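Putative dehydratase (Mesorhizobium loti, PDB 2POZ) is of unknown function but belongs to the mandelate racemase/muconate lactonizing family of the enolase superfamily and is probably a lyase. Local coordinates at residues L13-L18 with G342-L347; R121-A126 with Y357-N362; L156-L161 with L202-S207; C228-P233 with E247-P252. All blocks are in the same frame, centred on the assembly; numbering follows the deposited sequence.

Contact 1 (L13-L18 with G342-L347); sequences LKSGRL and GYVEVL
Ser15 meets the aromatic ring of Tyr343 obliquely, its OG 3.5 Å from CD1 of the ring. At the ring's edge, in its plane, Glu345 OE1 accepts a hydrogen bond of 2.7 Å from Tyr343 OH, which comes to the carboxylate from above its plane. The same carboxylate uses the anti lone pair of OE2 for Leu347 N, while Lys338 also bonds to the tyrosine hydroxyl and Ser312 to Glu345 OE2. The serine hydroxyl does more than touch the ring: with OG anti to the backbone N (chi1 -174°), it accepts a nearly straight bond from Val344 N (2.8 Å, 170°). Ser15 also opens a type II' turn whose second residue is Gly16, at a positive phi. This turn lies at the tip of the hairpin between strands 5-12 and 21-27, in the N-terminal family region, and meets a loop that follows strand 331-333. One water links Ser15 OG to Val344 O; another donates to Lys14 O (2.9 Å) and to Gly342 O (2.6 Å). Beyond this polar patch, Leu13 presents CD2 to two valines, 4.0 Å from Val344 CG1 and 3.5 Å from Val346 CG1, with Leu22 touching both Leu13 and Val346.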
loop_
_atom_site.group_PDB
_atom_site.type_symbol
_atom_site.label_atom_id
_atom_site.label_comp_id
_atom_site.label_asym_id
_atom_site.label_seq_id
_atom_site.Cartn_x
_atom_site.Cartn_y
_atom_site.Cartn_z
ATOM N N LEU A 13 13.511 -42.021 20.261
ATOM C CA LEU A 13 13.677 -43.256 19.517
ATOM C C LEU A 13 14.670 -43.248 18.373
ATOM O O LEU A 13 15.062 -42.206 17.849
ATOM C CB LEU A 13 12.336 -43.716 18.941
ATOM C CG LEU A 13 11.308 -44.445 19.810
ATOM C CD1 LEU A 13 10.837 -43.548 20.931
ATOM C CD2 LEU A 13 10.136 -44.869 18.935
ATOM N N LYS A 14 15.077 -44.459 18.014
ATOM C CA LYS A 14 15.936 -44.700 16.870
ATOM C C LYS A 14 14.985 -45.617 16.133
ATOM O O LYS A 14 14.785 -46.759 16.537
ATOM C CB LYS A 14 17.211 -45.462 17.242
ATOM C CG LYS A 14 18.114 -45.720 16.029
ATOM C CD LYS A 14 19.373 -46.508 16.375
ATOM C CE LYS A 14 19.081 -47.991 16.534
ATOM N NZ LYS A 14 20.337 -48.792 16.627
ATOM N N SER A 15 14.351 -45.110 15.085
ATOM C CA SER A 15 13.398 -45.917 14.337
ATOM C C SER A 15 13.690 -45.788 12.852
ATOM O O SER A 15 13.124 -44.931 12.169
ATOM C CB SER A 15 11.974 -45.445 14.636
ATOM O OG SER A 15 11.013 -46.286 14.028
ATOM N N GLY A 16 14.579 -46.645 12.357
ATOM C CA GLY A 16 14.937 -46.585 10.954
ATOM C C GLY A 16 15.673 -45.285 10.700
ATOM O O GLY A 16 16.562 -44.915 11.463
ATOM N N ARG A 17 15.292 -44.575 9.644
ATOM C CA ARG A 17 15.939 -43.315 9.298
ATOM C C ARG A 17 15.453 -42.139 10.152
ATOM O O ARG A 17 15.991 -41.044 10.042
ATOM C CB ARG A 17 15.700 -42.989 7.818
ATOM C CG ARG A 17 14.275 -42.523 7.489
ATOM C CD ARG A 17 14.028 -42.539 5.977
ATOM N NE ARG A 17 13.824 -43.902 5.483
ATOM C CZ ARG A 17 13.945 -44.275 4.211
ATOM N NH1 ARG A 17 14.280 -43.392 3.278
ATOM N NH2 ARG A 17 13.709 -45.537 3.870
ATOM N N LEU A 18 14.452 -42.365 10.997
ATOM C CA LEU A 18 13.912 -41.289 11.835
ATOM C C LEU A 18 14.288 -41.411 13.311
ATOM O O LEU A 18 14.710 -42.473 13.778
ATOM C CB LEU A 18 12.381 -41.258 11.742
ATOM C CG LEU A 18 11.708 -41.165 10.371
ATOM C CD1 LEU A 18 10.190 -41.223 10.550
ATOM C CD2 LEU A 18 12.120 -39.871 9.671
ATOM N N GLY A 342 15.210 -51.757 11.842
ATOM C CA GLY A 342 15.109 -51.078 13.117
ATOM C C GLY A 342 13.872 -50.219 13.305
ATOM O O GLY A 342 13.775 -49.501 14.300
ATOM N N TYR A 343 12.933 -50.265 12.362
ATOM C CA TYR A 343 11.703 -49.490 12.512
ATOM C C TYR A 343 11.043 -49.938 13.814
ATOM O O TYR A 343 10.972 -51.137 14.101
ATOM C CB TYR A 343 10.733 -49.754 11.355
ATOM C CG TYR A 343 9.318 -49.282 11.647
ATOM C CD1 TYR A 343 9.003 -47.920 11.679
ATOM C CD2 TYR A 343 8.304 -50.199 11.929
ATOM C CE1 TYR A 343 7.707 -47.486 11.988
ATOM C CE2 TYR A 343 7.010 -49.777 12.240
ATOM C CZ TYR A 343 6.720 -48.420 12.267
ATOM O OH TYR A 343 5.446 -48.003 12.575
ATOM N N VAL A 344 10.557 -48.979 14.594
ATOM C CA VAL A 344 9.906 -49.285 15.855
ATOM C C VAL A 344 8.426 -48.930 15.850
ATOM O O VAL A 344 8.062 -47.759 15.737
ATOM C CB VAL A 344 10.576 -48.526 17.028
ATOM C CG1 VAL A 344 9.810 -48.788 18.329
ATOM C CG2 VAL A 344 12.023 -48.963 17.163
ATOM N N GLU A 345 7.573 -49.942 15.977
ATOM C CA GLU A 345 6.135 -49.713 16.031
ATOM C C GLU A 345 5.803 -49.275 17.458
ATOM O O GLU A 345 5.972 -50.042 18.404
ATOM C CB GLU A 345 5.375 -50.995 15.691
ATOM C CG GLU A 345 3.864 -50.816 15.714
ATOM C CD GLU A 345 3.408 -49.650 14.849
ATOM O OE1 GLU A 345 3.588 -49.726 13.616
ATOM O OE2 GLU A 345 2.881 -48.660 15.407
ATOM N N VAL A 346 5.336 -48.040 17.612
ATOM C CA VAL A 346 5.011 -47.514 18.937
ATOM C C VAL A 346 3.566 -47.771 19.359
ATOM O O VAL A 346 3.221 -47.608 20.525
ATOM C CB VAL A 346 5.273 -45.983 19.013
ATOM C CG1 VAL A 346 6.717 -45.678 18.627
ATOM C CG2 VAL A 346 4.307 -45.244 18.095
ATOM N N LEU A 347 2.719 -48.174 18.422
ATOM C CA LEU A 347 1.322 -48.407 18.763
ATOM C C LEU A 347 0.911 -49.863 18.710
ATOM O O LEU A 347 1.384 -50.627 17.872
ATOM C CB LEU A 347 0.406 -47.606 17.836
ATOM C CG LEU A 347 0.523 -46.083 17.892
ATOM C CD1 LEU A 347 -0.562 -45.474 17.019
ATOM C CD2 LEU A 347 0.388 -45.605 19.334
HETATM O O HOH W 1 15.246 -49.568 16.382
HETATM O O HOH W 2 8.546 -45.081 14.619
#

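Contact 2 (R121-A126 with Y357-N362); sequences RDRVRA and YFEMPN
Tyr357 lays one face of its ring on Arg125 where strand 357-359 runs antiparallel along 123-126, part of the first strand of the enolase-type barrel, inside a mixed four-stranded sheet. Arg125 CA stands 4.1 Å from the ring centroid, 29° off the normal, and CG sits above the same ring nearer the rim. The tyrosine's CG lies beside its backbone N (chi1 -79°), which leans the ring over the neighbouring strand. Arg123 comes to this ring obliquely, NE 3.9 Å from CD1 of Tyr357. Replaced by an alanine, Tyr357 would probably leave the aliphatic stem of Arg125 uncovered and Arg123 freer to turn. Glu359 folds back so that OE2 rests 3.3 Å from Arg123 CB; the charged atoms stay apart, with NE of Arg123 4.8 Å from OE2 of Glu359. On the other sheet face Val124 CG2 meets the CE methyl of selenomethionine Met360 at 3.6 Å. Val124 and Phe358 form the hydrogen-bonded pair, Val124 N to Phe358 O and Phe358 N to Val124 O, each 3.0 Å. Outside this shell, the ring of Phe358 meets those of His331 and His333, and Ala323 of helix 312-324 packs on Met360. Glu201 takes the guanidinium of Arg125 in a salt bridge, and Arg121 NH1 donates to the backbone oxygens of Glu322 and Ile325.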
loop_
_atom_site.group_PDB
_atom_site.type_symbol
_atom_site.label_atom_id
_atom_site.label_comp_id
_atom_site.label_asym_id
_atom_site.label_seq_id
_atom_site.Cartn_x
_atom_site.Cartn_y
_atom_site.Cartn_z
ATOM N N ARG A 121 -15.978 -36.796 8.471
ATOM C CA ARG A 121 -15.657 -37.880 7.541
ATOM C C ARG A 121 -15.168 -39.131 8.283
ATOM O O ARG A 121 -14.563 -39.036 9.356
ATOM C CB ARG A 121 -14.594 -37.395 6.539
ATOM C CG ARG A 121 -13.373 -36.763 7.197
ATOM C CD ARG A 121 -12.450 -36.095 6.184
ATOM N NE ARG A 121 -12.994 -34.845 5.646
ATOM C CZ ARG A 121 -13.000 -33.678 6.286
ATOM N NH1 ARG A 121 -12.490 -33.570 7.509
ATOM N NH2 ARG A 121 -13.509 -32.607 5.693
ATOM N N ASP A 122 -15.438 -40.304 7.717
ATOM C CA ASP A 122 -15.022 -41.562 8.342
ATOM C C ASP A 122 -13.686 -42.077 7.819
ATOM O O ASP A 122 -13.153 -43.054 8.332
ATOM C CB ASP A 122 -16.082 -42.646 8.128
ATOM C CG ASP A 122 -17.421 -42.280 8.737
ATOM O OD1 ASP A 122 -17.460 -41.943 9.939
ATOM O OD2 ASP A 122 -18.433 -42.332 8.010
ATOM N N ARG A 123 -13.150 -41.429 6.796
ATOM C CA ARG A 123 -11.878 -41.851 6.228
ATOM C C ARG A 123 -11.289 -40.713 5.413
ATOM O O ARG A 123 -12.006 -39.799 5.005
ATOM C CB ARG A 123 -12.075 -43.089 5.339
ATOM C CG ARG A 123 -12.906 -42.834 4.090
ATOM C CD ARG A 123 -13.187 -44.119 3.325
ATOM N NE ARG A 123 -13.409 -43.865 1.902
ATOM C CZ ARG A 123 -14.473 -43.244 1.395
ATOM N NH1 ARG A 123 -15.441 -42.809 2.191
ATOM N NH2 ARG A 123 -14.552 -43.035 0.085
ATOM N N VAL A 124 -9.981 -40.765 5.185
ATOM C CA VAL A 124 -9.315 -39.732 4.409
ATOM C C VAL A 124 -8.382 -40.336 3.383
ATOM O O VAL A 124 -7.733 -41.351 3.628
ATOM C CB VAL A 124 -8.470 -38.797 5.293
ATOM C CG1 VAL A 124 -9.367 -37.961 6.184
ATOM C CG2 VAL A 124 -7.490 -39.619 6.123
ATOM N N ARG A 125 -8.329 -39.700 2.225
ATOM C CA ARG A 125 -7.456 -40.125 1.154
ATOM C C ARG A 125 -6.073 -39.551 1.467
ATOM O O ARG A 125 -5.956 -38.489 2.082
ATOM C CB ARG A 125 -7.962 -39.569 -0.171
ATOM C CG ARG A 125 -7.127 -39.962 -1.361
ATOM C CD ARG A 125 -7.712 -39.375 -2.624
ATOM N NE ARG A 125 -6.775 -39.490 -3.730
ATOM C CZ ARG A 125 -6.342 -38.456 -4.438
ATOM N NH1 ARG A 125 -6.766 -37.233 -4.150
ATOM N NH2 ARG A 125 -5.485 -38.647 -5.429
ATOM N N ALA A 126 -5.026 -40.246 1.044
ATOM C CA ALA A 126 -3.678 -39.772 1.309
ATOM C C ALA A 126 -2.805 -39.841 0.075
ATOM O O ALA A 126 -3.104 -40.573 -0.856
ATOM C CB ALA A 126 -3.046 -40.607 2.426
ATOM N N TYR A 357 -5.971 -45.016 1.717
ATOM C CA TYR A 357 -6.995 -44.420 2.566
ATOM C C TYR A 357 -6.822 -44.856 4.013
ATOM O O TYR A 357 -6.485 -46.005 4.284
ATOM C CB TYR A 357 -8.387 -44.845 2.094
ATOM C CG TYR A 357 -8.916 -44.091 0.902
ATOM C CD1 TYR A 357 -9.739 -42.979 1.073
ATOM C CD2 TYR A 357 -8.617 -44.497 -0.395
ATOM C CE1 TYR A 357 -10.260 -42.294 -0.014
ATOM C CE2 TYR A 357 -9.132 -43.810 -1.500
ATOM C CZ TYR A 357 -9.955 -42.711 -1.295
ATOM O OH TYR A 357 -10.471 -42.019 -2.364
ATOM N N PHE A 358 -7.055 -43.931 4.937
ATOM C CA PHE A 358 -6.962 -44.214 6.365
ATOM C C PHE A 358 -8.343 -44.080 6.986
ATOM O O PHE A 358 -9.026 -43.071 6.770
ATOM C CB PHE A 358 -6.044 -43.212 7.071
ATOM C CG PHE A 358 -4.597 -43.585 7.044
ATOM C CD1 PHE A 358 -4.147 -44.736 7.693
ATOM C CD2 PHE A 358 -3.677 -42.777 6.391
ATOM C CE1 PHE A 358 -2.787 -45.071 7.692
ATOM C CE2 PHE A 358 -2.320 -43.101 6.383
ATOM C CZ PHE A 358 -1.873 -44.248 7.035
ATOM N N GLU A 359 -8.758 -45.083 7.753
ATOM C CA GLU A 359 -10.048 -45.026 8.434
ATOM C C GLU A 359 -9.840 -44.241 9.728
ATOM O O GLU A 359 -8.787 -44.343 10.350
ATOM C CB GLU A 359 -10.547 -46.439 8.768
ATOM C CG GLU A 359 -11.190 -47.185 7.604
ATOM C CD GLU A 359 -12.528 -46.588 7.200
ATOM O OE1 GLU A 359 -13.417 -46.471 8.068
ATOM O OE2 GLU A 359 -12.698 -46.242 6.010
HETATM N N MSE A 360 -10.831 -43.455 10.135
HETATM C CA MSE A 360 -10.704 -42.680 11.370
HETATM C C MSE A 360 -10.719 -43.638 12.560
HETATM O O MSE A 360 -11.552 -44.537 12.627
HETATM C CB MSE A 360 -11.865 -41.685 11.507
HETATM C CG MSE A 360 -12.044 -40.753 10.316
HETATM SE SE MSE A 360 -10.455 -39.721 9.916
HETATM C CE MSE A 360 -9.589 -40.949 8.710
ATOM N N PRO A 361 -9.792 -43.465 13.513
ATOM C CA PRO A 361 -9.790 -44.368 14.664
ATOM C C PRO A 361 -11.000 -44.071 15.546
ATOM O O PRO A 361 -11.498 -42.946 15.550
ATOM C CB PRO A 361 -8.466 -44.043 15.343
ATOM C CG PRO A 361 -8.335 -42.586 15.101
ATOM C CD PRO A 361 -8.737 -42.446 13.644
ATOM N N ASN A 362 -11.464 -45.075 16.287
ATOM C CA ASN A 362 -12.630 -44.923 17.156
ATOM C C ASN A 362 -12.349 -44.979 18.663
ATOM O O ASN A 362 -13.243 -44.719 19.469
ATOM C CB ASN A 362 -13.674 -45.988 16.804
ATOM C CG ASN A 362 -14.384 -45.707 15.485
ATOM O OD1 ASN A 362 -14.977 -46.607 14.889
ATOM N ND2 ASN A 362 -14.341 -44.456 15.033
#

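Contact 3 (L156-L161 with L202-S207); sequences LKFYPL and LMVDLS
Leu156, Lys157 and Phe158 run parallel to Leu202, Met203 and Val204 as the second and third strands of the enolase-type barrel, with helix 179-196 in the crossover between them. Three backbone bonds join them: Met203 N to Leu156 O, Phe158 N to Met203 O and Asp205 N to Phe158 O. The Lys157 stem crosses selenomethionine Met203 at about a right angle, CG 3.7 Å from CB of Met203. CG turned away from the backbone N (chi1 -173°) and a bend at chi3 carry NZ to Glu231, Glu332 and the hydroxyl of Tyr127. A leucine at Lys157 would probably leave the carboxylates of Glu231 and Glu332 without their positive partner. On the opposite sheet face, Phe158 CZ meets Val204 CG2 at 4.2 Å. Past the end of strand 156-158, Tyr159 turns its ring edge to two backbone oxygens, CD1 3.1 Å from Asp205 O and CE1 3.3 Å from Leu206 O. Val172 N bonds to Tyr159 OH, and a water joins that hydroxyl (2.8 Å) to Ser207 O.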
loop_
_atom_site.group_PDB
_atom_site.type_symbol
_atom_site.label_atom_id
_atom_site.label_comp_id
_atom_site.label_asym_id
_atom_site.label_seq_id
_atom_site.Cartn_x
_atom_site.Cartn_y
_atom_site.Cartn_z
ATOM N N LEU A 156 1.103 -38.633 -5.509
ATOM C CA LEU A 156 2.474 -38.785 -5.043
ATOM C C LEU A 156 3.177 -37.441 -4.885
ATOM O O LEU A 156 3.024 -36.551 -5.725
ATOM C CB LEU A 156 3.277 -39.619 -6.053
ATOM C CG LEU A 156 2.754 -40.985 -6.501
ATOM C CD1 LEU A 156 3.579 -41.456 -7.698
ATOM C CD2 LEU A 156 2.834 -41.990 -5.359
ATOM N N LYS A 157 3.943 -37.294 -3.808
ATOM C CA LYS A 157 4.716 -36.074 -3.600
ATOM C C LYS A 157 6.191 -36.444 -3.619
ATOM O O LYS A 157 6.575 -37.503 -3.116
ATOM C CB LYS A 157 4.397 -35.401 -2.255
ATOM C CG LYS A 157 5.098 -34.038 -2.130
ATOM C CD LYS A 157 4.651 -33.222 -0.915
ATOM C CE LYS A 157 5.455 -33.552 0.328
ATOM N NZ LYS A 157 4.946 -32.775 1.507
ATOM N N PHE A 158 7.020 -35.579 -4.197
ATOM C CA PHE A 158 8.452 -35.850 -4.243
ATOM C C PHE A 158 9.289 -34.584 -4.371
ATOM O O PHE A 158 8.818 -33.552 -4.842
ATOM C CB PHE A 158 8.774 -36.828 -5.388
ATOM C CG PHE A 158 8.392 -36.324 -6.752
ATOM C CD1 PHE A 158 9.368 -35.929 -7.659
ATOM C CD2 PHE A 158 7.053 -36.258 -7.137
ATOM C CE1 PHE A 158 9.022 -35.471 -8.935
ATOM C CE2 PHE A 158 6.697 -35.802 -8.407
ATOM C CZ PHE A 158 7.686 -35.409 -9.310
ATOM N N TYR A 159 10.536 -34.689 -3.921
ATOM C CA TYR A 159 11.510 -33.599 -3.950
ATOM C C TYR A 159 12.435 -33.920 -5.125
ATOM O O TYR A 159 13.193 -34.886 -5.075
ATOM C CB TYR A 159 12.282 -33.601 -2.622
ATOM C CG TYR A 159 13.396 -32.586 -2.514
ATOM C CD1 TYR A 159 13.123 -31.215 -2.457
ATOM C CD2 TYR A 159 14.730 -32.998 -2.444
ATOM C CE1 TYR A 159 14.151 -30.277 -2.329
ATOM C CE2 TYR A 159 15.767 -32.071 -2.315
ATOM C CZ TYR A 159 15.468 -30.712 -2.255
ATOM O OH TYR A 159 16.485 -29.804 -2.095
ATOM N N PRO A 160 12.385 -33.117 -6.198
ATOM C CA PRO A 160 13.227 -33.368 -7.371
ATOM C C PRO A 160 14.564 -32.646 -7.429
ATOM O O PRO A 160 15.286 -32.760 -8.424
ATOM C CB PRO A 160 12.326 -32.930 -8.510
ATOM C CG PRO A 160 11.734 -31.659 -7.940
ATOM C CD PRO A 160 11.388 -32.066 -6.491
ATOM N N LEU A 161 14.913 -31.917 -6.373
ATOM C CA LEU A 161 16.153 -31.151 -6.376
ATOM C C LEU A 161 17.345 -31.760 -5.631
ATOM O O LEU A 161 18.367 -31.095 -5.463
ATOM C CB LEU A 161 15.870 -29.737 -5.828
ATOM C CG LEU A 161 14.671 -28.973 -6.416
ATOM C CD1 LEU A 161 14.537 -27.593 -5.745
ATOM C CD2 LEU A 161 14.847 -28.819 -7.937
ATOM N N LEU A 202 0.322 -35.291 -8.945
ATOM C CA LEU A 202 1.703 -35.144 -8.525
ATOM C C LEU A 202 1.930 -33.841 -7.764
ATOM O O LEU A 202 1.510 -32.771 -8.200
ATOM C CB LEU A 202 2.628 -35.190 -9.741
ATOM C CG LEU A 202 2.566 -36.472 -10.577
ATOM C CD1 LEU A 202 3.540 -36.361 -11.742
ATOM C CD2 LEU A 202 2.900 -37.675 -9.709
HETATM N N MSE A 203 2.589 -33.945 -6.620
HETATM C CA MSE A 203 2.907 -32.768 -5.827
HETATM C C MSE A 203 4.424 -32.633 -5.850
HETATM O O MSE A 203 5.149 -33.600 -5.624
HETATM C CB MSE A 203 2.422 -32.921 -4.380
HETATM C CG MSE A 203 0.909 -32.884 -4.193
HETATM SE SE MSE A 203 -0.032 -34.449 -4.891
HETATM C CE MSE A 203 -1.772 -34.130 -4.072
ATOM N N VAL A 204 4.905 -31.435 -6.143
ATOM C CA VAL A 204 6.335 -31.195 -6.190
ATOM C C VAL A 204 6.773 -30.344 -4.997
ATOM O O VAL A 204 6.369 -29.184 -4.858
ATOM C CB VAL A 204 6.731 -30.485 -7.509
ATOM C CG1 VAL A 204 8.172 -30.014 -7.445
ATOM C CG2 VAL A 204 6.558 -31.446 -8.679
ATOM N N ASP A 205 7.586 -30.936 -4.131
ATOM C CA ASP A 205 8.112 -30.240 -2.960
ATOM C C ASP A 205 9.504 -29.711 -3.305
ATOM O O ASP A 205 10.395 -30.486 -3.667
ATOM C CB ASP A 205 8.177 -31.203 -1.765
ATOM C CG ASP A 205 8.879 -30.596 -0.549
ATOM O OD1 ASP A 205 8.957 -29.353 -0.435
ATOM O OD2 ASP A 205 9.349 -31.376 0.302
ATOM N N LEU A 206 9.678 -28.392 -3.222
ATOM C CA LEU A 206 10.966 -27.779 -3.521
ATOM C C LEU A 206 11.777 -27.562 -2.243
ATOM O O LEU A 206 12.966 -27.250 -2.292
ATOM C CB LEU A 206 10.769 -26.453 -4.268
ATOM C CG LEU A 206 10.030 -26.570 -5.609
ATOM C CD1 LEU A 206 10.061 -25.226 -6.339
ATOM C CD2 LEU A 206 10.675 -27.654 -6.470
ATOM N N SER A 207 11.118 -27.732 -1.102
ATOM C CA SER A 207 11.755 -27.593 0.207
ATOM C C SER A 207 12.671 -26.375 0.291
ATOM O O SER A 207 13.796 -26.477 0.770
ATOM C CB SER A 207 12.558 -28.868 0.524
ATOM O OG SER A 207 12.851 -28.985 1.908
HETATM O O HOH W 3 15.722 -27.239 -1.281
#

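Contact 4 (C228-P233 with E247-P252); sequences CFVEEP and EQIPLP
The ring of Pro252 overlaps the carbonyl of Cys228, with CD 3.4 Å and CG 3.5 Å from that oxygen. Its CB also touches CB of Phe229 at 4.2 Å, while the aromatic ring of Phe229 leads away. The polar link is made by the carbonyl of Pro252: Val230 N donates to Pro252 O over 3.0 Å, at 167° and nearly along the C=O axis. Phe229 CA brings a CA-H...O contact to the same oxygen at 3.3 Å. These residues lie within a beta-alpha-beta unit of the barrel, strand 227-231, helix 239-248 and strand 253-255, where the chain leaving the helix comes alongside strand 227-231 before becoming its parallel neighbour. Val230 faces that incoming loop. Its CG1, placed between the backbone N and the carbonyl carbon (chi1 66°), sits 3.6 Å from Pro252 O and meets Ile249 CD1 at 4.0 Å, the two side chains crossing at a slant. Leu251 CD1 approaches Val230 CB more loosely. Cys219 of helix 212-222 packs on both Ile249 and Leu251, and Asp213 of a neighbouring subunit on Pro252.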
loop_
_atom_site.group_PDB
_atom_site.type_symbol
_atom_site.label_atom_id
_atom_site.label_comp_id
_atom_site.label_asym_id
_atom_site.label_seq_id
_atom_site.Cartn_x
_atom_site.Cartn_y
_atom_site.Cartn_z
ATOM N N CYS A 228 -0.174 -30.774 -9.268
ATOM C CA CYS A 228 -1.233 -30.419 -8.326
ATOM C C CYS A 228 -0.802 -29.147 -7.573
ATOM O O CYS A 228 -1.520 -28.143 -7.552
ATOM C CB CYS A 228 -1.469 -31.580 -7.358
ATOM S SG CYS A 228 -2.877 -31.370 -6.250
ATOM N N PHE A 229 0.365 -29.199 -6.946
ATOM C CA PHE A 229 0.901 -28.029 -6.261
ATOM C C PHE A 229 2.407 -28.137 -6.019
ATOM O O PHE A 229 2.985 -29.227 -6.086
ATOM C CB PHE A 229 0.146 -27.754 -4.938
ATOM C CG PHE A 229 0.349 -28.792 -3.859
ATOM C CD1 PHE A 229 1.576 -28.920 -3.206
ATOM C CD2 PHE A 229 -0.716 -29.585 -3.435
ATOM C CE1 PHE A 229 1.735 -29.811 -2.147
ATOM C CE2 PHE A 229 -0.567 -30.485 -2.371
ATOM C CZ PHE A 229 0.662 -30.596 -1.724
ATOM N N VAL A 230 3.036 -26.990 -5.787
ATOM C CA VAL A 230 4.457 -26.930 -5.495
ATOM C C VAL A 230 4.548 -26.473 -4.035
ATOM O O VAL A 230 3.914 -25.490 -3.644
ATOM C CB VAL A 230 5.201 -25.928 -6.430
ATOM C CG1 VAL A 230 4.737 -24.501 -6.172
ATOM C CG2 VAL A 230 6.696 -26.036 -6.213
ATOM N N GLU A 231 5.322 -27.200 -3.238
ATOM C CA GLU A 231 5.487 -26.903 -1.819
ATOM C C GLU A 231 6.763 -26.118 -1.518
ATOM O O GLU A 231 7.836 -26.413 -2.066
ATOM C CB GLU A 231 5.485 -28.208 -1.022
ATOM C CG GLU A 231 5.571 -28.030 0.485
ATOM C CD GLU A 231 5.584 -29.363 1.216
ATOM O OE1 GLU A 231 4.949 -30.314 0.713
ATOM O OE2 GLU A 231 6.219 -29.455 2.292
ATOM N N GLU A 232 6.637 -25.127 -0.636
ATOM C CA GLU A 232 7.755 -24.276 -0.239
ATOM C C GLU A 232 8.659 -23.902 -1.414
ATOM O O GLU A 232 9.822 -24.293 -1.451
ATOM C CB GLU A 232 8.599 -24.968 0.840
ATOM C CG GLU A 232 7.897 -25.171 2.175
ATOM C CD GLU A 232 8.836 -25.732 3.232
ATOM O OE1 GLU A 232 9.506 -26.749 2.950
ATOM O OE2 GLU A 232 8.903 -25.158 4.342
ATOM N N PRO A 233 8.142 -23.129 -2.383
ATOM C CA PRO A 233 8.961 -22.742 -3.536
ATOM C C PRO A 233 10.143 -21.859 -3.137
ATOM O O PRO A 233 11.101 -21.704 -3.899
ATOM C CB PRO A 233 7.962 -22.028 -4.446
ATOM C CG PRO A 233 7.032 -21.384 -3.454
ATOM C CD PRO A 233 6.812 -22.496 -2.442
ATOM N N GLU A 247 2.642 -14.862 -7.847
ATOM C CA GLU A 247 2.135 -14.015 -8.925
ATOM C C GLU A 247 2.798 -14.315 -10.264
ATOM O O GLU A 247 2.323 -13.877 -11.312
ATOM C CB GLU A 247 2.374 -12.536 -8.592
ATOM C CG GLU A 247 1.879 -12.098 -7.227
ATOM C CD GLU A 247 2.212 -10.641 -6.922
ATOM O OE1 GLU A 247 3.386 -10.240 -7.100
ATOM O OE2 GLU A 247 1.301 -9.896 -6.497
ATOM N N GLN A 248 3.892 -15.066 -10.236
ATOM C CA GLN A 248 4.633 -15.349 -11.460
ATOM C C GLN A 248 4.580 -16.773 -11.993
ATOM O O GLN A 248 5.049 -17.026 -13.098
ATOM C CB GLN A 248 6.098 -14.944 -11.267
ATOM C CG GLN A 248 6.327 -13.448 -11.107
ATOM C CD GLN A 248 6.031 -12.678 -12.382
ATOM O OE1 GLN A 248 6.382 -13.121 -13.477
ATOM N NE2 GLN A 248 5.394 -11.515 -12.247
ATOM N N ILE A 249 4.034 -17.708 -11.225
ATOM C CA ILE A 249 3.971 -19.086 -11.701
ATOM C C ILE A 249 2.538 -19.561 -11.857
ATOM O O ILE A 249 1.630 -19.041 -11.215
ATOM C CB ILE A 249 4.722 -20.062 -10.760
ATOM C CG1 ILE A 249 3.978 -20.197 -9.432
ATOM C CG2 ILE A 249 6.147 -19.567 -10.541
ATOM C CD1 ILE A 249 4.568 -21.270 -8.508
ATOM N N PRO A 250 2.320 -20.573 -12.712
ATOM C CA PRO A 250 0.978 -21.109 -12.948
ATOM C C PRO A 250 0.577 -22.260 -12.019
ATOM O O PRO A 250 -0.469 -22.877 -12.212
ATOM C CB PRO A 250 1.056 -21.551 -14.402
ATOM C CG PRO A 250 2.444 -22.137 -14.465
ATOM C CD PRO A 250 3.288 -21.135 -13.673
ATOM N N LEU A 251 1.395 -22.541 -11.011
ATOM C CA LEU A 251 1.108 -23.643 -10.098
ATOM C C LEU A 251 0.615 -23.184 -8.730
ATOM O O LEU A 251 1.055 -22.164 -8.223
ATOM C CB LEU A 251 2.370 -24.479 -9.881
ATOM C CG LEU A 251 3.235 -24.761 -11.106
ATOM C CD1 LEU A 251 4.517 -25.466 -10.677
ATOM C CD2 LEU A 251 2.449 -25.604 -12.085
ATOM N N PRO A 252 -0.321 -23.932 -8.127
ATOM C CA PRO A 252 -0.826 -23.561 -6.801
ATOM C C PRO A 252 0.327 -23.799 -5.820
ATOM O O PRO A 252 1.146 -24.705 -6.019
ATOM C CB PRO A 252 -1.966 -24.554 -6.576
ATOM C CG PRO A 252 -2.448 -24.834 -7.958
ATOM C CD PRO A 252 -1.163 -24.980 -8.728
#

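How the contacts relate
Contacts 3 and 4 are buried and share one parallel sheet: strands 201-205 and 227-231 are neighbours, and the contacts touch through Met203 against Phe229 and Leu206 against Val230, with a salt bridge between them. Contact 3 pairs two strands through successive backbone bonds, whereas contact 4 uses a single backbone bond and apolar packing where a loop enters the barrel. Contacts 1 and 2 are only partly buried and close much longer loops, within which contacts 3 and 4 are nested. Contact 2 is again strand pairing, but antiparallel, with arginines and a tyrosine on one face; contact 1 joins a hairpin tip to a loop through a serine and waters. Its centre lies about 33 Å from that of contact 4, across the chain's centre.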